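Local coordinates for poly A polymerase (Aquifex aeolicus, PDB 4WBY), which forms the nucleotidyltransferase part of a longer, magnesium-dependent enzyme of the class II CCA-adding type that uses ATP to add the terminal adenosine to tRNA ending in CC, at residues 152-155 with 159-162; 169-174 with 229-234; 201-206 with 288-293; 274-279 with 301-306. All coordinates share one frame; numbering follows the deposited sequence. Where two conformers were deposited one is given.

Contact 1. Residues 152-155 with 159-162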
loop_
_atom_site.group_PDB
_atom_site.type_symbol
_atom_site.label_atom_id
_atom_site.label_comp_id
_atom_site.label_asym_id
_atom_site.label_seq_id
_atom_site.Cartn_x
_atom_site.Cartn_y
_atom_site.Cartn_z
ATOM N N ILE A 152 1.758 9.464 15.976
ATOM C CA ILE A 152 2.724 8.409 15.665
ATOM C C ILE A 152 3.964 8.602 16.545
ATOM O O ILE A 152 4.654 9.618 16.453
ATOM C CB ILE A 152 3.127 8.417 14.173
ATOM C CG1 ILE A 152 1.897 8.221 13.273
ATOM C CG2 ILE A 152 4.183 7.358 13.885
ATOM C CD1 ILE A 152 1.131 6.921 13.497
ATOM N N ARG A 153 4.246 7.612 17.384
ATOM C CA ARG A 153 5.304 7.685 18.381
ATOM C C ARG A 153 6.098 6.392 18.397
ATOM O O ARG A 153 5.507 5.312 18.503
ATOM C CB ARG A 153 4.700 7.927 19.771
ATOM C CG ARG A 153 5.722 8.219 20.843
ATOM C CD ARG A 153 5.121 8.174 22.234
ATOM N NE ARG A 153 3.942 9.029 22.340
ATOM C CZ ARG A 153 3.966 10.331 22.595
ATOM N NH1 ARG A 153 5.124 10.961 22.791
ATOM N NH2 ARG A 153 2.820 11.001 22.651
ATOM N N VAL A 154 7.426 6.481 18.312
ATOM C CA VAL A 154 8.248 5.279 18.450
ATOM C C VAL A 154 8.247 4.763 19.900
ATOM O O VAL A 154 7.911 5.492 20.841
ATOM C CB VAL A 154 9.708 5.518 17.980
ATOM C CG1 VAL A 154 9.747 5.761 16.470
ATOM C CG2 VAL A 154 10.369 6.653 18.771
ATOM N N LEU A 155 8.639 3.506 20.067
ATOM C CA LEU A 155 8.620 2.845 21.374
ATOM C C LEU A 155 9.837 3.154 22.236
ATOM O O LEU A 155 9.798 2.984 23.463
ATOM C CB LEU A 155 8.503 1.327 21.192
ATOM C CG LEU A 155 7.378 0.820 20.280
ATOM C CD1 LEU A 155 7.215 -0.682 20.408
ATOM C CD2 LEU A 155 6.075 1.506 20.581
ATOM N N SER A 159 14.869 4.038 17.951
ATOM C CA SER A 159 14.106 3.259 16.976
ATOM C C SER A 159 14.505 3.468 15.504
ATOM O O SER A 159 14.602 2.502 14.739
ATOM C CB SER A 159 12.619 3.568 17.148
ATOM O OG SER A 159 11.827 2.774 16.286
ATOM N N PHE A 160 14.725 4.715 15.095
ATOM C CA PHE A 160 15.064 4.971 13.697
ATOM C C PHE A 160 16.533 4.646 13.387
ATOM O O PHE A 160 16.871 4.395 12.240
ATOM C CB PHE A 160 14.777 6.425 13.313
ATOM C CG PHE A 160 13.323 6.808 13.398
ATOM C CD1 PHE A 160 12.359 6.116 12.672
ATOM C CD2 PHE A 160 12.924 7.880 14.179
ATOM C CE1 PHE A 160 11.007 6.477 12.747
ATOM C CE2 PHE A 160 11.590 8.245 14.262
ATOM C CZ PHE A 160 10.623 7.546 13.534
ATOM N N ILE A 161 17.405 4.683 14.388
ATOM C CA ILE A 161 18.793 4.267 14.190
ATOM C C ILE A 161 18.837 2.751 14.012
ATOM O O ILE A 161 19.528 2.212 13.145
ATOM C CB ILE A 161 19.702 4.645 15.388
ATOM C CG1 ILE A 161 19.549 6.114 15.780
ATOM C CG2 ILE A 161 21.165 4.354 15.061
ATOM C CD1 ILE A 161 20.309 6.472 17.062
ATOM N N GLU A 162 18.071 2.073 14.862
ATOM C CA GLU A 162 17.996 0.618 14.892
ATOM C C GLU A 162 17.428 0.055 13.586
ATOM O O GLU A 162 17.919 -0.946 13.060
ATOM C CB GLU A 162 17.146 0.210 16.097
ATOM C CG GLU A 162 16.833 -1.239 16.268
ATOM C CD GLU A 162 15.988 -1.461 17.514
ATOM O OE1 GLU A 162 14.813 -1.027 17.555
ATOM O OE2 GLU A 162 16.505 -2.059 18.462
HETATM O O HOH W 1 10.009 1.803 18.031
#
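Val-154 lays its CG1 methyl over one face of the Phe-160 ring. Val-154 CG1 sits 4.0 Å from the Phe-160 ring centroid, 29° off the ring normal, which makes a CH-pi contact. The methyl is displaced toward the outer end of the ring, and the closest pair is Val-154 CG1 and Phe-160 CZ at 3.5 Å. With CG1 anti to the carbonyl carbon (chi1 -67°), the methyl is carried over the ring. Val-154 CG1 also lies 3.6 Å from Ser-159 OG. Beside it, Val-154 CB packs against Ser-159 CB at 3.6 Å. All three side chains are buried.

The polar link runs through one water. It accepts a hydrogen bond from Leu-155 N at 3.0 Å. It also bonds to Ser-159 OG at 2.7 Å. The serine hydroxyl is turned anti to its own backbone nitrogen (chi1 -176°), which brings it to this water. The buried hydroxyl is thereby tied to the backbone of the preceding loop.

The contact closes the short connection between strand 151-152 and helix 159-162, close to the ATP site. Residues 152-153 belong to the poly A polymerase head domain family. Arg-166, an ATP-binding residue, hydrogen-bonds to Ser-159 O and forms a salt bridge with Glu-162. Val-154 N is held by the hydroxyl of Thr-185 at the start of helix 183-194. The Phe-160 ring packs on Ile-167 of helix 165-177 and on Leu-188, Leu-189 and Ala-192 of helix 183-194. Strand 151-152 itself pairs in parallel with strand 180-181.

Contact 2. Residues 169-174 with 229-234. With SO4 (sulfate ion), chain D.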
loop_
_atom_site.group_PDB
_atom_site.type_symbol
_atom_site.label_atom_id
_atom_site.label_comp_id
_atom_site.label_asym_id
_atom_site.label_seq_id
_atom_site.Cartn_x
_atom_site.Cartn_y
_atom_site.Cartn_z
ATOM N N ARG A 169 7.995 4.063 7.305
ATOM C CA ARG A 169 6.774 3.482 7.872
ATOM C C ARG A 169 6.013 4.516 8.700
ATOM O O ARG A 169 4.783 4.564 8.654
ATOM C CB ARG A 169 7.093 2.267 8.746
ATOM C CG ARG A 169 7.658 1.083 7.989
ATOM C CD ARG A 169 7.929 -0.098 8.921
ATOM N NE ARG A 169 6.757 -0.506 9.681
ATOM C CZ ARG A 169 5.895 -1.443 9.293
ATOM N NH1 ARG A 169 6.058 -2.069 8.132
ATOM N NH2 ARG A 169 4.859 -1.747 10.067
ATOM N N ALA A 170 6.743 5.344 9.448
ATOM C CA ALA A 170 6.102 6.380 10.263
ATOM C C ALA A 170 5.243 7.282 9.400
ATOM O O ALA A 170 4.130 7.665 9.781
ATOM C CB ALA A 170 7.143 7.209 11.007
ATOM N N LEU A 171 5.767 7.624 8.228
ATOM C CA LEU A 171 5.081 8.546 7.342
ATOM C C LEU A 171 3.902 7.859 6.653
ATOM O O LEU A 171 2.877 8.493 6.398
ATOM C CB LEU A 171 6.072 9.121 6.324
ATOM C CG LEU A 171 7.290 9.802 6.968
ATOM C CD1 LEU A 171 8.182 10.457 5.917
ATOM C CD2 LEU A 171 6.852 10.807 8.041
ATOM N N ARG A 172 4.027 6.561 6.383
ATOM C CA ARG A 172 2.889 5.811 5.843
ATOM C C ARG A 172 1.720 5.804 6.835
ATOM O O ARG A 172 0.580 6.089 6.457
ATOM C CB ARG A 172 3.270 4.376 5.474
ATOM C CG ARG A 172 2.056 3.519 5.100
ATOM C CD ARG A 172 2.441 2.293 4.269
ATOM N NE ARG A 172 3.380 1.393 4.938
ATOM C CZ ARG A 172 3.032 0.377 5.718
ATOM N NH1 ARG A 172 1.753 0.121 5.961
ATOM N NH2 ARG A 172 3.969 -0.391 6.256
ATOM N N PHE A 173 1.993 5.500 8.104
ATOM C CA PHE A 173 0.905 5.485 9.079
ATOM C C PHE A 173 0.378 6.891 9.355
ATOM O O PHE A 173 -0.835 7.071 9.492
ATOM C CB PHE A 173 1.337 4.798 10.379
ATOM C CG PHE A 173 1.580 3.322 10.211
ATOM C CD1 PHE A 173 0.568 2.489 9.750
ATOM C CD2 PHE A 173 2.818 2.770 10.482
ATOM C CE1 PHE A 173 0.784 1.124 9.581
ATOM C CE2 PHE A 173 3.038 1.411 10.325
ATOM C CZ PHE A 173 2.021 0.584 9.867
ATOM N N ALA A 174 1.267 7.884 9.409
ATOM C CA ALA A 174 0.808 9.262 9.619
ATOM C C ALA A 174 -0.135 9.691 8.494
ATOM O O ALA A 174 -1.203 10.261 8.748
ATOM C CB ALA A 174 1.994 10.232 9.732
ATOM N N TYR A 229 9.927 15.647 4.883
ATOM C CA TYR A 229 11.058 15.098 5.626
ATOM C C TYR A 229 12.221 14.675 4.730
ATOM O O TYR A 229 13.189 14.068 5.201
ATOM C CB TYR A 229 10.581 13.940 6.513
ATOM C CG TYR A 229 9.642 14.453 7.580
ATOM C CD1 TYR A 229 10.107 15.296 8.588
ATOM C CD2 TYR A 229 8.288 14.141 7.561
ATOM C CE1 TYR A 229 9.243 15.802 9.563
ATOM C CE2 TYR A 229 7.424 14.631 8.528
ATOM C CZ TYR A 229 7.902 15.461 9.525
ATOM O OH TYR A 229 7.032 15.948 10.478
ATOM N N ARG A 230 12.123 15.018 3.447
ATOM C CA ARG A 230 13.229 14.892 2.492
ATOM C C ARG A 230 13.736 13.464 2.347
ATOM O O ARG A 230 14.944 13.232 2.222
ATOM C CB ARG A 230 14.390 15.804 2.900
ATOM C CG ARG A 230 13.985 17.257 3.099
ATOM C CD ARG A 230 15.163 18.088 3.578
ATOM N NE ARG A 230 14.773 19.446 3.942
ATOM C CZ ARG A 230 14.781 20.473 3.101
ATOM N NH1 ARG A 230 15.151 20.294 1.840
ATOM N NH2 ARG A 230 14.416 21.678 3.516
ATOM N N VAL A 231 12.823 12.499 2.324
ATOM C CA VAL A 231 13.273 11.118 2.333
ATOM C C VAL A 231 13.623 10.568 0.942
ATOM O O VAL A 231 14.565 9.790 0.831
ATOM C CB VAL A 231 12.240 10.188 3.002
ATOM C CG1 VAL A 231 11.917 10.665 4.421
ATOM C CG2 VAL A 231 10.987 10.096 2.190
ATOM N N LEU A 232 12.907 10.969 -0.114
ATOM C CA LEU A 232 13.141 10.366 -1.434
ATOM C C LEU A 232 14.511 10.748 -1.990
ATOM O O LEU A 232 15.125 9.983 -2.736
ATOM C CB LEU A 232 12.054 10.767 -2.431
ATOM C CG LEU A 232 10.683 10.140 -2.186
ATOM C CD1 LEU A 232 9.649 10.733 -3.135
ATOM C CD2 LEU A 232 10.747 8.618 -2.324
ATOM N N GLU A 233 14.997 11.922 -1.593
ATOM C CA GLU A 233 16.320 12.388 -1.994
ATOM C C GLU A 233 17.433 11.475 -1.475
ATOM O O GLU A 233 18.534 11.451 -2.030
ATOM C CB GLU A 233 16.541 13.824 -1.500
ATOM C CG GLU A 233 15.606 14.857 -2.142
ATOM C CD GLU A 233 14.295 15.078 -1.382
ATOM O OE1 GLU A 233 13.815 14.160 -0.668
ATOM O OE2 GLU A 233 13.742 16.194 -1.506
ATOM N N GLU A 234 17.133 10.722 -0.417
ATOM C CA GLU A 234 18.083 9.792 0.183
ATOM C C GLU A 234 18.058 8.423 -0.472
ATOM O O GLU A 234 18.925 7.588 -0.202
ATOM C CB GLU A 234 17.790 9.615 1.676
ATOM C CG GLU A 234 17.843 10.895 2.474
ATOM C CD GLU A 234 19.208 11.510 2.437
ATOM O OE1 GLU A 234 20.145 10.886 2.988
ATOM O OE2 GLU A 234 19.349 12.601 1.839
HETATM S S SO4 D . -0.076 -2.777 8.412
HETATM O O1 SO4 D . -0.084 -2.843 9.885
HETATM O O2 SO4 D . -1.216 -1.967 7.994
HETATM O O3 SO4 D . 1.172 -2.200 7.913
HETATM O O4 SO4 D . -0.244 -4.131 7.894
#
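Leu-171 meets Tyr-229 and Val-231, which stand in sequence on either side of Arg-230, the C-prime residue of the Schellman motif that ends helix 219-228. Arg-230 has positive phi. The turn places Tyr-229 and Val-231 where both reach helix 165-177.

The packing across the contact is apolar. Leu-171 CD2 lies 3.7 Å from Tyr-229 CD2 and approaches the ring obliquely. The other methyl, Leu-171 CD1, meets Val-231 CG1 tip to tip at 4.0 Å. Leu-171 CD1 also lies 4.0 Å from Tyr-229 CD2, so the tyrosine touches both branches. Leu-189 of helix 183-194 and Tyr-226 of helix 219-228 extend this buried cluster.

The polar contacts lie to its sides. Tyr-229 OH is hydrogen-bonded to Glu-186. Arg-172 forms a salt bridge with Glu-209, and Arg-169 forms one with Asp-119. Residues 169-172 all belong to the ATP-binding site. Leu-171 turns to the buried cluster, while Arg-172 reaches a sulfate, probably from the crystallisation liquor. The ion sits among ATP-binding arginines, bonded also by Arg-35 and Arg-176. Arg-172 NH1 donates to sulfate O3 at 3.1 Å in a nearly straight bond of 173°, and O3 lies at the guanidinium edge.

Contact 3. Residues 201-206 with 288-293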
loop_
_atom_site.group_PDB
_atom_site.type_symbol
_atom_site.label_atom_id
_atom_site.label_comp_id
_atom_site.label_asym_id
_atom_site.label_seq_id
_atom_site.Cartn_x
_atom_site.Cartn_y
_atom_site.Cartn_z
ATOM N N ALA A 201 20.545 2.444 4.755
ATOM C CA ALA A 201 19.678 1.331 5.165
ATOM C C ALA A 201 19.565 0.253 4.075
ATOM O O ALA A 201 19.787 0.551 2.907
ATOM C CB ALA A 201 18.300 1.865 5.520
ATOM N N PRO A 202 19.218 -0.997 4.456
ATOM C CA PRO A 202 19.055 -2.084 3.476
ATOM C C PRO A 202 18.092 -1.714 2.360
ATOM O O PRO A 202 16.916 -1.462 2.609
ATOM C CB PRO A 202 18.487 -3.236 4.310
ATOM C CG PRO A 202 18.951 -2.964 5.684
ATOM C CD PRO A 202 18.989 -1.472 5.834
ATOM N N ARG A 203 18.605 -1.692 1.137
ATOM C CA ARG A 203 17.868 -1.206 -0.017
ATOM C C ARG A 203 16.537 -1.920 -0.243
ATOM O O ARG A 203 15.498 -1.284 -0.445
ATOM C CB ARG A 203 18.741 -1.359 -1.259
ATOM C CG ARG A 203 18.112 -0.845 -2.518
ATOM C CD ARG A 203 18.464 0.604 -2.720
ATOM N NE ARG A 203 17.861 1.147 -3.928
ATOM C CZ ARG A 203 17.756 2.445 -4.176
ATOM N NH1 ARG A 203 18.223 3.321 -3.297
ATOM N NH2 ARG A 203 17.185 2.867 -5.292
ATOM N N GLY A 204 16.573 -3.248 -0.199
ATOM C CA GLY A 204 15.393 -4.044 -0.480
ATOM C C GLY A 204 14.245 -3.732 0.456
ATOM O O GLY A 204 13.089 -3.692 0.041
ATOM N N ARG A 205 14.561 -3.492 1.721
ATOM C CA ARG A 205 13.525 -3.204 2.704
ATOM C C ARG A 205 12.935 -1.806 2.505
ATOM O O ARG A 205 11.736 -1.605 2.710
ATOM C CB ARG A 205 14.074 -3.386 4.119
ATOM C CG ARG A 205 14.385 -4.844 4.411
ATOM C CD ARG A 205 14.746 -5.099 5.861
ATOM N NE ARG A 205 13.648 -4.784 6.768
ATOM C CZ ARG A 205 13.726 -3.889 7.748
ATOM N NH1 ARG A 205 14.861 -3.236 7.963
ATOM N NH2 ARG A 205 12.679 -3.659 8.525
ATOM N N LEU A 206 13.756 -0.846 2.086
ATOM C CA LEU A 206 13.233 0.482 1.743
ATOM C C LEU A 206 12.280 0.400 0.556
ATOM O O LEU A 206 11.201 0.990 0.568
ATOM C CB LEU A 206 14.362 1.461 1.422
ATOM C CG LEU A 206 15.281 1.862 2.569
ATOM C CD1 LEU A 206 16.342 2.848 2.089
ATOM C CD2 LEU A 206 14.467 2.453 3.718
ATOM N N LYS A 288 13.936 3.524 -15.492
ATOM C CA LYS A 288 13.712 2.138 -15.886
ATOM C C LYS A 288 14.243 1.185 -14.820
ATOM O O LYS A 288 13.549 0.254 -14.411
ATOM C CB LYS A 288 14.377 1.860 -17.245
ATOM C CG LYS A 288 14.358 0.407 -17.701
ATOM C CD LYS A 288 15.000 0.259 -19.088
ATOM C CE LYS A 288 15.039 -1.192 -19.541
ATOM N NZ LYS A 288 16.039 -1.993 -18.779
ATOM N N HIS A 289 15.473 1.437 -14.369
ATOM C CA HIS A 289 16.101 0.616 -13.338
ATOM C C HIS A 289 15.339 0.662 -12.016
ATOM O O HIS A 289 15.188 -0.363 -11.346
ATOM C CB HIS A 289 17.551 1.054 -13.106
ATOM C CG HIS A 289 18.241 0.291 -12.018
ATOM N ND1 HIS A 289 18.746 -0.978 -12.205
ATOM C CD2 HIS A 289 18.497 0.611 -10.728
ATOM C CE1 HIS A 289 19.290 -1.403 -11.078
ATOM N NE2 HIS A 289 19.152 -0.458 -10.167
ATOM N N PHE A 290 14.870 1.847 -11.636
ATOM C CA PHE A 290 14.125 1.995 -10.390
ATOM C C PHE A 290 12.821 1.200 -10.453
ATOM O O PHE A 290 12.459 0.508 -9.502
ATOM C CB PHE A 290 13.835 3.470 -10.090
ATOM C CG PHE A 290 13.009 3.682 -8.850
ATOM C CD1 PHE A 290 13.524 3.385 -7.599
ATOM C CD2 PHE A 290 11.716 4.176 -8.933
ATOM C CE1 PHE A 290 12.765 3.572 -6.459
ATOM C CE2 PHE A 290 10.955 4.372 -7.790
ATOM C CZ PHE A 290 11.479 4.064 -6.557
ATOM N N LEU A 291 12.123 1.274 -11.582
ATOM C CA LEU A 291 10.871 0.528 -11.693
ATOM C C LEU A 291 11.130 -0.975 -11.667
ATOM O O LEU A 291 10.332 -1.726 -11.120
ATOM C CB LEU A 291 10.100 0.920 -12.956
ATOM C CG LEU A 291 9.558 2.357 -12.947
ATOM C CD1 LEU A 291 8.933 2.680 -14.296
ATOM C CD2 LEU A 291 8.554 2.585 -11.821
ATOM N N GLU A 292 12.248 -1.414 -12.237
ATOM C CA GLU A 292 12.612 -2.825 -12.164
ATOM C C GLU A 292 12.947 -3.222 -10.719
ATOM O O GLU A 292 12.589 -4.306 -10.260
ATOM C CB GLU A 292 13.778 -3.121 -13.109
ATOM C CG GLU A 292 13.363 -3.039 -14.577
ATOM C CD GLU A 292 14.512 -3.214 -15.549
ATOM O OE1 GLU A 292 15.683 -3.253 -15.115
ATOM O OE2 GLU A 292 14.233 -3.311 -16.759
ATOM N N GLU A 293 13.621 -2.331 -10.002
ATOM C CA GLU A 293 13.927 -2.552 -8.595
ATOM C C GLU A 293 12.644 -2.662 -7.763
ATOM O O GLU A 293 12.568 -3.417 -6.790
ATOM C CB GLU A 293 14.803 -1.414 -8.081
ATOM C CG GLU A 293 15.283 -1.579 -6.675
ATOM C CD GLU A 293 16.430 -0.646 -6.367
ATOM O OE1 GLU A 293 16.474 0.463 -6.944
ATOM O OE2 GLU A 293 17.297 -1.033 -5.565
#
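Arg-203 grips the carboxylate of Glu-293 side-on in a two-bond salt bridge. NE of Arg-203 donates to OE2 of Glu-293 at 2.8 Å. NH2 of Arg-203 donates to OE1 of Glu-293 at 3.0 Å. Both oxygens lie close to the guanidinium plane, but the carboxylate is tilted, its plane 35° from that of the guanidinium. The nitrogens therefore approach from above the carboxylate plane. Glu-293 OE2 also lies 3.2 Å from Arg-203 CG, in the aliphatic part of the arginine.

The shape of each chain sets this meeting. Arg-203 is bent at chi2 (90°), while Glu-293 runs extended beyond CG, and the two cross at about a right angle. Phe-290 is a looser neighbour, with the edge of its ring toward Arg-203 NH2 at 4.4 Å from Phe-290 CD1. The remaining nitrogen, NH1, donates to the carbonyl oxygen of Ile-235. A leucine here would probably leave the Glu-293 carboxylate without its countercharge and the Ile-235 carbonyl without its NH1 donor.

Arg-203 is in the first turn of helix 203-214, right after Pro-202 at the N-cap. Glu-293 is the last residue of helix 284-293. The bridge thus joins the start of one helix to the end of another, and Phe-290 touches Ile-236 of a loop and Leu-275 of helix 271-278.

Contact 4. Residues 274-279 with 301-306. With SO4 (sulfate ion), chain E.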
loop_
_atom_site.group_PDB
_atom_site.type_symbol
_atom_site.label_atom_id
_atom_site.label_comp_id
_atom_site.label_asym_id
_atom_site.label_seq_id
_atom_site.Cartn_x
_atom_site.Cartn_y
_atom_site.Cartn_z
ATOM N N TYR A 274 1.168 7.875 -9.642
ATOM C CA TYR A 274 1.832 8.893 -8.847
ATOM C C TYR A 274 3.333 8.705 -8.919
ATOM O O TYR A 274 4.080 9.668 -9.056
ATOM C CB TYR A 274 1.384 8.841 -7.389
ATOM C CG TYR A 274 -0.035 9.292 -7.144
ATOM C CD1 TYR A 274 -0.335 10.637 -6.958
ATOM C CD2 TYR A 274 -1.071 8.372 -7.082
ATOM C CE1 TYR A 274 -1.632 11.049 -6.723
ATOM C CE2 TYR A 274 -2.367 8.773 -6.847
ATOM C CZ TYR A 274 -2.643 10.110 -6.667
ATOM O OH TYR A 274 -3.934 10.506 -6.430
ATOM N N LEU A 275 3.768 7.453 -8.818
ATOM C CA LEU A 275 5.189 7.145 -8.879
ATOM C C LEU A 275 5.792 7.564 -10.226
ATOM O O LEU A 275 6.881 8.132 -10.274
ATOM C CB LEU A 275 5.419 5.659 -8.632
ATOM C CG LEU A 275 6.872 5.294 -8.361
ATOM C CD1 LEU A 275 7.290 5.795 -6.984
ATOM C CD2 LEU A 275 7.047 3.791 -8.476
ATOM N N LEU A 276 5.082 7.275 -11.310
ATOM C CA LEU A 276 5.553 7.673 -12.636
ATOM C C LEU A 276 5.716 9.183 -12.756
ATOM O O LEU A 276 6.697 9.657 -13.323
ATOM C CB LEU A 276 4.599 7.189 -13.730
ATOM C CG LEU A 276 4.544 5.673 -13.917
ATOM C CD1 LEU A 276 3.612 5.309 -15.062
ATOM C CD2 LEU A 276 5.935 5.103 -14.170
ATOM N N ILE A 277 4.755 9.941 -12.232
ATOM C CA ILE A 277 4.879 11.399 -12.223
ATOM C C ILE A 277 6.073 11.834 -11.360
ATOM O O ILE A 277 6.850 12.707 -11.762
ATOM C CB ILE A 277 3.584 12.078 -11.716
ATOM C CG1 ILE A 277 2.428 11.849 -12.701
ATOM C CG2 ILE A 277 3.798 13.567 -11.488
ATOM C CD1 ILE A 277 2.751 12.234 -14.141
ATOM N N LEU A 278 6.227 11.217 -10.188
ATOM C CA LEU A 278 7.350 11.514 -9.294
ATOM C C LEU A 278 8.721 11.373 -9.943
ATOM O O LEU A 278 9.614 12.178 -9.701
ATOM C CB LEU A 278 7.310 10.593 -8.077
ATOM C CG LEU A 278 6.693 11.035 -6.768
ATOM C CD1 LEU A 278 6.862 9.886 -5.809
ATOM C CD2 LEU A 278 7.359 12.295 -6.244
ATOM N N ILE A 279 8.888 10.345 -10.771
ATOM C CA ILE A 279 10.197 10.052 -11.343
ATOM C C ILE A 279 10.308 10.536 -12.783
ATOM O O ILE A 279 11.239 10.177 -13.498
ATOM C CB ILE A 279 10.516 8.540 -11.280
ATOM C CG1 ILE A 279 9.537 7.739 -12.148
ATOM C CG2 ILE A 279 10.508 8.057 -9.819
ATOM C CD1 ILE A 279 9.936 6.295 -12.370
ATOM N N ARG A 301 5.834 -0.347 -16.402
ATOM C CA ARG A 301 7.120 -0.211 -17.061
ATOM C C ARG A 301 6.945 0.208 -18.516
ATOM O O ARG A 301 7.713 1.034 -19.022
ATOM C CB ARG A 301 7.910 -1.515 -16.947
ATOM C CG ARG A 301 8.258 -1.828 -15.491
ATOM C CD ARG A 301 9.078 -3.089 -15.327
ATOM N NE ARG A 301 8.270 -4.291 -15.467
ATOM C CZ ARG A 301 8.374 -5.127 -16.493
ATOM N NH1 ARG A 301 9.249 -4.877 -17.458
ATOM N NH2 ARG A 301 7.598 -6.197 -16.562
ATOM N N GLU A 302 5.913 -0.318 -19.176
ATOM C CA GLU A 302 5.632 0.066 -20.552
ATOM C C GLU A 302 5.106 1.501 -20.611
ATOM O O GLU A 302 5.468 2.264 -21.508
ATOM C CB GLU A 302 4.634 -0.900 -21.191
ATOM C CG GLU A 302 5.138 -2.344 -21.322
ATOM C CD GLU A 302 6.227 -2.538 -22.367
ATOM O OE1 GLU A 302 6.509 -1.600 -23.147
ATOM O OE2 GLU A 302 6.796 -3.649 -22.416
ATOM N N THR A 303 4.264 1.885 -19.656
ATOM C CA THR A 303 3.772 3.260 -19.642
ATOM C C THR A 303 4.912 4.240 -19.382
ATOM O O THR A 303 4.945 5.317 -19.980
ATOM C CB THR A 303 2.643 3.440 -18.610
ATOM O OG1 THR A 303 1.470 2.797 -19.120
ATOM C CG2 THR A 303 2.319 4.916 -18.382
ATOM N N TYR A 304 5.860 3.879 -18.519
ATOM C CA TYR A 304 7.019 4.746 -18.314
ATOM C C TYR A 304 7.856 4.923 -19.587
ATOM O O TYR A 304 8.229 6.047 -19.935
ATOM C CB TYR A 304 7.901 4.215 -17.182
ATOM C CG TYR A 304 9.118 5.079 -16.950
ATOM C CD1 TYR A 304 9.007 6.323 -16.335
ATOM C CD2 TYR A 304 10.372 4.668 -17.376
ATOM C CE1 TYR A 304 10.126 7.127 -16.149
ATOM C CE2 TYR A 304 11.484 5.456 -17.195
ATOM C CZ TYR A 304 11.360 6.679 -16.579
ATOM O OH TYR A 304 12.488 7.455 -16.418
ATOM N N LYS A 305 8.139 3.832 -20.292
ATOM C CA LYS A 305 8.901 3.921 -21.532
ATOM C C LYS A 305 8.153 4.802 -22.524
ATOM O O LYS A 305 8.751 5.650 -23.206
ATOM C CB LYS A 305 9.151 2.526 -22.113
ATOM C CG LYS A 305 10.012 2.506 -23.387
ATOM C CD LYS A 305 10.208 1.072 -23.848
ATOM C CE LYS A 305 11.179 0.965 -25.003
ATOM N NZ LYS A 305 11.361 -0.461 -25.392
ATOM N N PHE A 306 6.837 4.624 -22.585
ATOM C CA PHE A 306 5.990 5.406 -23.475
ATOM C C PHE A 306 6.025 6.886 -23.099
ATOM O O PHE A 306 6.137 7.755 -23.967
ATOM C CB PHE A 306 4.548 4.881 -23.446
ATOM C CG PHE A 306 3.689 5.426 -24.552
ATOM C CD1 PHE A 306 3.022 6.636 -24.409
ATOM C CD2 PHE A 306 3.568 4.736 -25.746
ATOM C CE1 PHE A 306 2.243 7.145 -25.444
ATOM C CE2 PHE A 306 2.780 5.227 -26.785
ATOM C CZ PHE A 306 2.117 6.438 -26.635
HETATM S S SO4 E . 8.731 -7.945 -19.739
HETATM O O1 SO4 E . 9.804 -7.101 -19.221
HETATM O O2 SO4 E . 7.500 -7.749 -18.976
HETATM O O3 SO4 E . 8.504 -7.644 -21.153
HETATM O O4 SO4 E . 9.127 -9.354 -19.659
HETATM O O HOH W 2 11.997 9.937 -16.006
#
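A single water is held between Tyr-304 OH and Ile-279 O. It accepts from Tyr-304 OH at 2.6 Å and donates to the carbonyl oxygen of Ile-279 at 2.6 Å. The tyrosine hydroxyl thus reaches, through water, the backbone just past the end of helix 271-278.

Next to this polar link the ring is packed by hydrocarbon. Ile-279 CD1 lies 3.9 Å from Tyr-304 CE1, and the two side chains run past each other at a slant. Leu-276 CD2 touches Tyr-304 CB at 3.7 Å and meets the ring itself obliquely. With CG opposite the backbone nitrogen (chi1 179°), the tyrosine ring extends along helix 271-278 toward Ile-279.

This is helix-on-helix packing in the all-helical part of the chain, where helices 271-278 and 298-309 lie against each other and helix 284-293 contributes Leu-291 to the same core. Leu-276 spreads its two methyls over neighbouring residues of helix 298-309. CD2 takes Tyr-304, while Leu-276 CD1 presses on Thr-303 CG2 at 3.6 Å. The threonine hydroxyl faces other partners, with hydrogen bonds to Ser-337 and to the carbonyl of Trp-299. A serine in place of Tyr-304 would probably open a gap where the ring meets Ile-279 CD1 and leave the bridging water without its phenolic donor.

On an exposed part of helix 298-309, Arg-301 holds a sulfate, probably from the crystallisation liquor. Arg-301 NH1 donates to sulfate O1 at 2.9 Å, and Arg-301 NH2 donates to sulfate O2 at 2.9 Å.

How the contacts relate
From the N terminus, contact 1 comes first and closes the short loop between strand 151-152 and helix 159-162. Contact 2 follows in series and closes a much longer loop, bringing the end of helix 219-228 back to helix 165-177. The two touch where Ile-152 packs on Ala-170, Phe-173 and Ala-174. Contact 3 crosses contact 2, because residues 201-206 lie inside the span of contact 2 and residues 288-293 beyond it. Contact 4 crosses contact 3 in turn, and Leu-291 packs on Leu-275, Leu-276 and Tyr-304. Leu-232 and Leu-278 also join contacts 2 and 4. Together they tie the nucleotide-binding region to the following helices.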